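Local coordinates for protein malonyl CoA reductase (malonate semialdehyde-forming) (Sulfolobus tokodaii, PDB 2EP5) that probably catalyses the NADPH-dependent reduction of malonyl-CoA to malonate semialdehyde, as a member of the aspartate-semialdehyde dehydrogenase family, at residues A[158-163]-A[214-219]; A[291-294]-A[298-301]; A[310-315]-A[319-324]. One frame throughout, in Å; residues are numbered along the deposited sequence.

Contact 1: residues A[158-163]-A[214-219]; sequences MPIKPL and KLNGKL
N216 reaches out from the end of helix 204-215 and lays its amide against I160 and K161. It is the first residue to leave the helical conformation, and its CG stands opposite its own carbonyl carbon (chi1 -64°), which carries the amide across to the other segment. The I160 and N216 side chains meet at about a right angle: the CG2 methyl of I160 lies 3.9 Å from OD1 of N216 and as close to its ND2, so one branch of the isoleucine touches both ends of the amide. K161 and N216 instead run past each other in opposite directions, and N216 OD1 sits 3.5 Å from K161 CA without a hydrogen bond. The amide is fixed from its nitrogen, since ND2 binds the carbonyl of L212 one turn back; the buried OD1 has no polar partner in the model. A lysine suits the next place because its long chain can lie along N216 and still deliver a charge beyond it. K161 NZ donates to a water at 2.8 Å. That water lies 2.7 Å from L215 O in the last turn of the helix and 2.9 Å from G217 O just past it, although probably not all of these bonds are made at once. H128 also binds G217 O. Helix 164-168 covers I160 and N216 through A167 and I164, I124 of helix 122-125 lies on K161, and beyond G217 the chain enters strand 218-219, which pairs with strand 224-225.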
# COMPACT_ATOMS: atom_id res chain seq x y z
N MET A 158 8.93 -21.85 -18.02
CA MET A 158 9.07 -21.23 -19.33
C MET A 158 10.52 -20.96 -19.74
O MET A 158 10.96 -21.41 -20.80
CB MET A 158 8.25 -19.94 -19.41
CG MET A 158 6.77 -20.13 -19.15
SD MET A 158 6.01 -21.21 -20.38
CE MET A 158 5.61 -20.04 -21.68
N PRO A 159 11.27 -20.20 -18.92
CA PRO A 159 12.65 -19.93 -19.31
C PRO A 159 13.60 -21.11 -19.15
O PRO A 159 14.60 -21.21 -19.86
CB PRO A 159 13.03 -18.75 -18.41
CG PRO A 159 12.27 -19.04 -17.17
CD PRO A 159 10.92 -19.49 -17.68
N ILE A 160 13.29 -22.01 -18.23
CA ILE A 160 14.11 -23.18 -17.96
C ILE A 160 14.12 -24.22 -19.09
O ILE A 160 15.18 -24.72 -19.46
CB ILE A 160 13.67 -23.86 -16.65
CG1 ILE A 160 14.04 -22.96 -15.46
CG2 ILE A 160 14.33 -25.22 -16.50
CD1 ILE A 160 13.56 -23.49 -14.13
N LYS A 161 12.95 -24.53 -19.64
CA LYS A 161 12.84 -25.52 -20.71
C LYS A 161 13.84 -25.30 -21.85
O LYS A 161 14.66 -26.17 -22.16
CB LYS A 161 11.41 -25.55 -21.27
CG LYS A 161 11.22 -26.48 -22.46
CD LYS A 161 11.39 -27.94 -22.07
CE LYS A 161 11.18 -28.85 -23.28
NZ LYS A 161 11.17 -30.28 -22.90
N PRO A 162 13.78 -24.13 -22.51
CA PRO A 162 14.72 -23.89 -23.61
C PRO A 162 16.18 -23.86 -23.15
O PRO A 162 17.09 -23.79 -23.98
CB PRO A 162 14.25 -22.56 -24.19
CG PRO A 162 13.61 -21.88 -23.01
CD PRO A 162 12.85 -23.00 -22.36
N LEU A 163 16.40 -23.93 -21.84
CA LEU A 163 17.76 -23.92 -21.28
C LEU A 163 17.95 -25.18 -20.44
O LEU A 163 18.85 -25.25 -19.59
CB LEU A 163 17.96 -22.68 -20.41
CG LEU A 163 17.62 -21.30 -20.99
CD1 LEU A 163 18.07 -20.22 -20.02
CD2 LEU A 163 18.31 -21.13 -22.33
N LYS A 214 8.99 -32.64 -13.38
CA LYS A 214 8.10 -33.34 -14.30
C LYS A 214 7.82 -32.52 -15.56
O LYS A 214 7.75 -33.06 -16.66
CB LYS A 214 6.78 -33.67 -13.60
CG LYS A 214 5.87 -34.57 -14.41
CD LYS A 214 4.65 -34.97 -13.58
CE LYS A 214 3.75 -35.92 -14.34
NZ LYS A 214 2.64 -36.38 -13.46
N LEU A 215 7.65 -31.21 -15.40
CA LEU A 215 7.39 -30.33 -16.53
C LEU A 215 8.52 -30.38 -17.55
O LEU A 215 8.28 -30.30 -18.76
CB LEU A 215 7.20 -28.90 -16.06
CG LEU A 215 5.93 -28.67 -15.25
CD1 LEU A 215 5.97 -27.29 -14.60
CD2 LEU A 215 4.71 -28.83 -16.16
N ASN A 216 9.75 -30.50 -17.06
CA ASN A 216 10.92 -30.54 -17.92
C ASN A 216 11.38 -31.95 -18.24
O ASN A 216 12.43 -32.15 -18.84
CB ASN A 216 12.07 -29.77 -17.27
CG ASN A 216 11.76 -28.30 -17.10
OD1 ASN A 216 11.68 -27.56 -18.07
ND2 ASN A 216 11.55 -27.88 -15.85
N GLY A 217 10.58 -32.93 -17.83
CA GLY A 217 10.91 -34.32 -18.06
C GLY A 217 10.78 -34.72 -19.51
O GLY A 217 10.28 -33.96 -20.34
N LYS A 218 11.22 -35.94 -19.81
CA LYS A 218 11.17 -36.46 -21.17
C LYS A 218 10.32 -37.71 -21.23
O LYS A 218 10.38 -38.56 -20.35
CB LYS A 218 12.59 -36.79 -21.63
CG LYS A 218 12.72 -37.18 -23.10
CD LYS A 218 14.12 -37.73 -23.37
CE LYS A 218 14.41 -37.87 -24.86
NZ LYS A 218 14.53 -36.54 -25.53
N LEU A 219 9.52 -37.81 -22.29
CA LEU A 219 8.65 -38.96 -22.49
C LEU A 219 9.43 -40.07 -23.18
O LEU A 219 9.99 -39.86 -24.25
CB LEU A 219 7.47 -38.58 -23.38
CG LEU A 219 6.58 -39.74 -23.81
CD1 LEU A 219 5.70 -40.19 -22.65
CD2 LEU A 219 5.73 -39.30 -24.99
O HOH W 1 9.45 -31.28 -20.97

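Contact 2: residues A[291-294]-A[298-301]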
# COMPACT_ATOMS: atom_id res chain seq x y z
N GLU A 291 17.47 -2.70 -17.99
CA GLU A 291 17.88 -3.25 -16.70
C GLU A 291 16.85 -3.21 -15.57
O GLU A 291 16.99 -3.94 -14.60
CB GLU A 291 19.17 -2.57 -16.24
CG GLU A 291 20.13 -3.49 -15.50
CD GLU A 291 20.51 -4.72 -16.31
OE1 GLU A 291 20.84 -4.57 -17.51
OE2 GLU A 291 20.47 -5.84 -15.75
N ASP A 292 15.82 -2.38 -15.67
CA ASP A 292 14.82 -2.31 -14.60
C ASP A 292 13.52 -3.04 -14.93
O ASP A 292 12.45 -2.67 -14.45
CB ASP A 292 14.53 -0.85 -14.25
CG ASP A 292 13.80 -0.13 -15.36
OD1 ASP A 292 13.86 -0.60 -16.51
OD2 ASP A 292 13.19 0.93 -15.07
N ARG A 293 13.64 -4.07 -15.76
CA ARG A 293 12.49 -4.87 -16.16
C ARG A 293 12.82 -6.35 -15.95
O ARG A 293 13.99 -6.74 -15.94
CB ARG A 293 12.17 -4.60 -17.64
CG ARG A 293 11.84 -3.15 -17.93
CD ARG A 293 10.44 -2.75 -17.46
NE ARG A 293 9.41 -3.27 -18.35
CZ ARG A 293 9.28 -2.91 -19.62
NH1 ARG A 293 10.11 -2.03 -20.16
NH2 ARG A 293 8.32 -3.44 -20.37
N PRO A 294 11.79 -7.21 -15.77
CA PRO A 294 10.35 -6.88 -15.77
C PRO A 294 9.82 -6.30 -14.47
O PRO A 294 10.44 -6.43 -13.41
CB PRO A 294 9.71 -8.22 -16.08
CG PRO A 294 10.59 -9.15 -15.25
CD PRO A 294 11.99 -8.65 -15.56
N ILE A 298 3.97 -3.11 -15.27
CA ILE A 298 4.23 -2.85 -16.68
C ILE A 298 4.08 -4.07 -17.58
O ILE A 298 3.50 -3.99 -18.65
CB ILE A 298 5.66 -2.32 -16.93
CG1 ILE A 298 5.90 -1.02 -16.15
CG2 ILE A 298 5.89 -2.10 -18.43
CD1 ILE A 298 7.36 -0.58 -16.19
N ASP A 299 4.62 -5.20 -17.13
CA ASP A 299 4.63 -6.42 -17.93
C ASP A 299 3.68 -7.56 -17.58
O ASP A 299 3.55 -8.50 -18.36
CB ASP A 299 6.06 -6.95 -17.95
CG ASP A 299 7.06 -5.91 -18.41
OD1 ASP A 299 6.98 -5.49 -19.59
OD2 ASP A 299 7.93 -5.50 -17.60
N VAL A 300 3.01 -7.49 -16.44
CA VAL A 300 2.11 -8.56 -16.04
C VAL A 300 1.06 -8.94 -17.10
O VAL A 300 0.73 -10.11 -17.25
CB VAL A 300 1.37 -8.22 -14.73
CG1 VAL A 300 0.26 -7.21 -14.99
CG2 VAL A 300 0.81 -9.49 -14.11
N ASN A 301 0.55 -7.96 -17.82
CA ASN A 301 -0.48 -8.21 -18.83
C ASN A 301 0.01 -8.63 -20.21
O ASN A 301 -0.80 -8.84 -21.11
CB ASN A 301 -1.38 -6.98 -18.97
CG ASN A 301 -2.14 -6.67 -17.69
OD1 ASN A 301 -2.83 -7.52 -17.15
ND2 ASN A 301 -2.01 -5.44 -17.21
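Two bends in the R293 side chain, at chi2 and chi3 (both near -75°), fold its guanidinium back toward D299, whose carboxyl carbon lies beside its backbone N (chi1 -54°) to meet it. The two flat groups then lie nearly in one plane, 2° apart, and the arginine presents its side rather than its end. NE donates to D299 OD2 at 2.8 Å and NH2 donates to D299 OD1 at 2.6 Å; both bonds are close to straight, and each oxygen uses its syn lone pair. This bidentate, side-on salt bridge fixes the rotation of both groups, because neither plane can turn without straining both bonds. Arginine suits the place since its NE and NH2 match the spacing of the two carboxylate oxygens.

I298 covers one face of the guanidinium with its CG2 methyl, 3.4 Å from R293 NH2, while its CD1 lies 4.0 Å from R293 CD. An aliphatic branch is apt here: it can rest on the flat cation without competing for the N-H groups at its edge.

The bridge spans the short connection between the loop after strand 285-287 and helix 296-299, in the dimerisation domain. A cis peptide bond precedes P294, turning the chain so that the proline comes against the aspartate, with P294 CB 3.6 Å from D299 OD2. The same oxygen accepts a further bond from the backbone N of Q295, so OD2 is held by two donors. P294 also rests on V323 and L325 of strand 319-326, and D299 on T309 of strand 308-316. At the start of the loop, E291 and D292 pack on Y200 and I198 of the second subunit.

Contact 3: residues A[310-315]-A[319-324]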
# COMPACT_ATOMS: atom_id res chain seq x y z
N VAL A 310 11.10 -11.92 -19.33
CA VAL A 310 12.41 -12.18 -18.75
C VAL A 310 13.31 -10.96 -18.91
O VAL A 310 13.27 -10.27 -19.94
CB VAL A 310 13.10 -13.39 -19.44
CG1 VAL A 310 14.49 -13.58 -18.88
CG2 VAL A 310 12.28 -14.66 -19.24
N GLY A 311 14.13 -10.70 -17.90
CA GLY A 311 15.04 -9.58 -17.94
C GLY A 311 16.28 -9.84 -17.09
O GLY A 311 16.40 -10.89 -16.46
N ARG A 312 17.20 -8.88 -17.09
CA ARG A 312 18.42 -8.96 -16.31
C ARG A 312 19.18 -10.27 -16.56
O ARG A 312 19.78 -10.84 -15.65
CB ARG A 312 18.09 -8.83 -14.83
CG ARG A 312 17.02 -7.78 -14.54
CD ARG A 312 17.62 -6.46 -14.10
NE ARG A 312 18.04 -6.50 -12.71
CZ ARG A 312 19.31 -6.48 -12.30
NH1 ARG A 312 20.30 -6.40 -13.17
NH2 ARG A 312 19.57 -6.55 -11.01
N ILE A 313 19.14 -10.76 -17.80
CA ILE A 313 19.83 -11.99 -18.16
C ILE A 313 21.32 -11.70 -18.06
O ILE A 313 21.85 -10.87 -18.80
CB ILE A 313 19.45 -12.43 -19.59
CG1 ILE A 313 17.96 -12.81 -19.63
CG2 ILE A 313 20.30 -13.60 -20.03
CD1 ILE A 313 17.45 -13.15 -21.02
N ARG A 314 22.00 -12.38 -17.14
CA ARG A 314 23.42 -12.12 -16.94
C ARG A 314 24.26 -13.34 -16.59
O ARG A 314 23.81 -14.27 -15.90
CB ARG A 314 23.55 -11.05 -15.84
CG ARG A 314 24.97 -10.61 -15.51
CD ARG A 314 24.93 -9.67 -14.31
NE ARG A 314 26.25 -9.22 -13.87
CZ ARG A 314 26.99 -8.32 -14.51
NH1 ARG A 314 26.55 -7.76 -15.63
NH2 ARG A 314 28.18 -7.97 -14.02
N HIS A 315 25.50 -13.34 -17.07
CA HIS A 315 26.43 -14.42 -16.82
C HIS A 315 27.65 -13.95 -16.02
O HIS A 315 28.47 -13.19 -16.52
CB HIS A 315 26.89 -15.05 -18.14
CG HIS A 315 27.98 -16.06 -18.00
ND1 HIS A 315 28.03 -16.96 -16.95
CD2 HIS A 315 29.05 -16.34 -18.78
CE1 HIS A 315 29.08 -17.75 -17.10
NE2 HIS A 315 29.72 -17.40 -18.20
N VAL A 319 27.70 -18.85 -12.82
CA VAL A 319 26.26 -18.63 -12.69
C VAL A 319 25.58 -17.80 -13.78
O VAL A 319 26.08 -16.75 -14.21
CB VAL A 319 25.92 -18.00 -11.32
CG1 VAL A 319 26.54 -16.63 -11.20
CG2 VAL A 319 24.40 -17.92 -11.15
N LEU A 320 24.43 -18.29 -14.21
CA LEU A 320 23.62 -17.61 -15.21
C LEU A 320 22.40 -17.13 -14.45
O LEU A 320 21.65 -17.94 -13.90
CB LEU A 320 23.17 -18.59 -16.29
CG LEU A 320 22.55 -18.08 -17.60
CD1 LEU A 320 21.31 -18.90 -17.90
CD2 LEU A 320 22.21 -16.60 -17.51
N ARG A 321 22.22 -15.82 -14.38
CA ARG A 321 21.07 -15.28 -13.67
C ARG A 321 20.05 -14.64 -14.60
O ARG A 321 20.38 -14.16 -15.68
CB ARG A 321 21.49 -14.23 -12.64
CG ARG A 321 20.29 -13.77 -11.80
CD ARG A 321 20.40 -12.33 -11.36
NE ARG A 321 20.69 -11.43 -12.48
CZ ARG A 321 21.14 -10.19 -12.31
NH1 ARG A 321 21.34 -9.73 -11.09
NH2 ARG A 321 21.43 -9.44 -13.36
N LEU A 322 18.79 -14.65 -14.16
CA LEU A 322 17.72 -14.05 -14.94
C LEU A 322 16.49 -13.85 -14.07
O LEU A 322 16.29 -14.56 -13.08
CB LEU A 322 17.39 -14.93 -16.16
CG LEU A 322 16.84 -16.34 -16.01
CD1 LEU A 322 15.36 -16.30 -15.64
CD2 LEU A 322 17.01 -17.08 -17.32
N VAL A 323 15.69 -12.85 -14.43
CA VAL A 323 14.46 -12.51 -13.72
C VAL A 323 13.28 -12.72 -14.67
O VAL A 323 13.27 -12.21 -15.80
CB VAL A 323 14.46 -11.03 -13.24
CG1 VAL A 323 13.13 -10.70 -12.56
CG2 VAL A 323 15.62 -10.79 -12.25
N VAL A 324 12.29 -13.47 -14.21
CA VAL A 324 11.12 -13.76 -15.02
C VAL A 324 9.86 -13.32 -14.29
O VAL A 324 9.78 -13.37 -13.06
CB VAL A 324 11.03 -15.26 -15.35
CG1 VAL A 324 10.90 -16.05 -14.05
CG2 VAL A 324 9.86 -15.53 -16.28
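R321 N donates to R314 O at 2.7 Å in a nearly straight bond (167°) between strands 319-326 and 308-316 of a beta hairpin. The guanidinium of R321, bent round at chi2 and chi3 (52°), turns to R312 O with one long bond from NH2 at 3.2 Å and a weak one from NE; the oxygen lies near the guanidinium edge, though tilted from its plane. This carbonyl belongs to a beta bulge: the register slips by one between the hydrogen-bonded pairs G311-V323 and R314-R321, and R312 takes left-handed helical backbone angles. Past it, G311 N donates to V323 O at 2.7 Å. Branched aliphatic residues suit the face carrying V310, L320 and V324, where helix 258-266 packs on L320 and I313: V310 CG2 meets V324 CG2 at 3.9 Å, and I313 CG1 lies 4.1 Å from L322 CB. At the turn end, H315 ND1 bonds V319 O weakly, in its ring plane.

R321 also lies over one face of the R312 guanidinium, displaced toward the rim, the planes 68° apart and R312 NH1 3.2 Å from R321 NH2. The carboxylates of E291 and of E205 of the second subunit probably offset the like charges; separately, R321 NH1 bonds the hydroxyl of T234 of that subunit. The arginine pair thus ties the bulged hairpin to the second subunit.

All three contacts lie in the dimerisation domain. Contacts 2 and 3, with centres about 14 Å apart, are joined directly: E291 OE2 bridges R312 NH1 at 2.6 Å, and P294 CD packs 3.8 Å from V323 O. Both also touch the second subunit, whereas contact 1 does not. Contact 1 meets the V310 and L320 face of the hairpin through L163 CD1, 4.1 Å from L320 CD1, its centre about 17 Å from that of contact 3; contacts 1 and 2 do not touch. The predicted proton acceptor H244 lies about 8 Å from V324 and about 10 Å from P294, measured between side chains, so contacts 2 and 3 border the probable catalytic region.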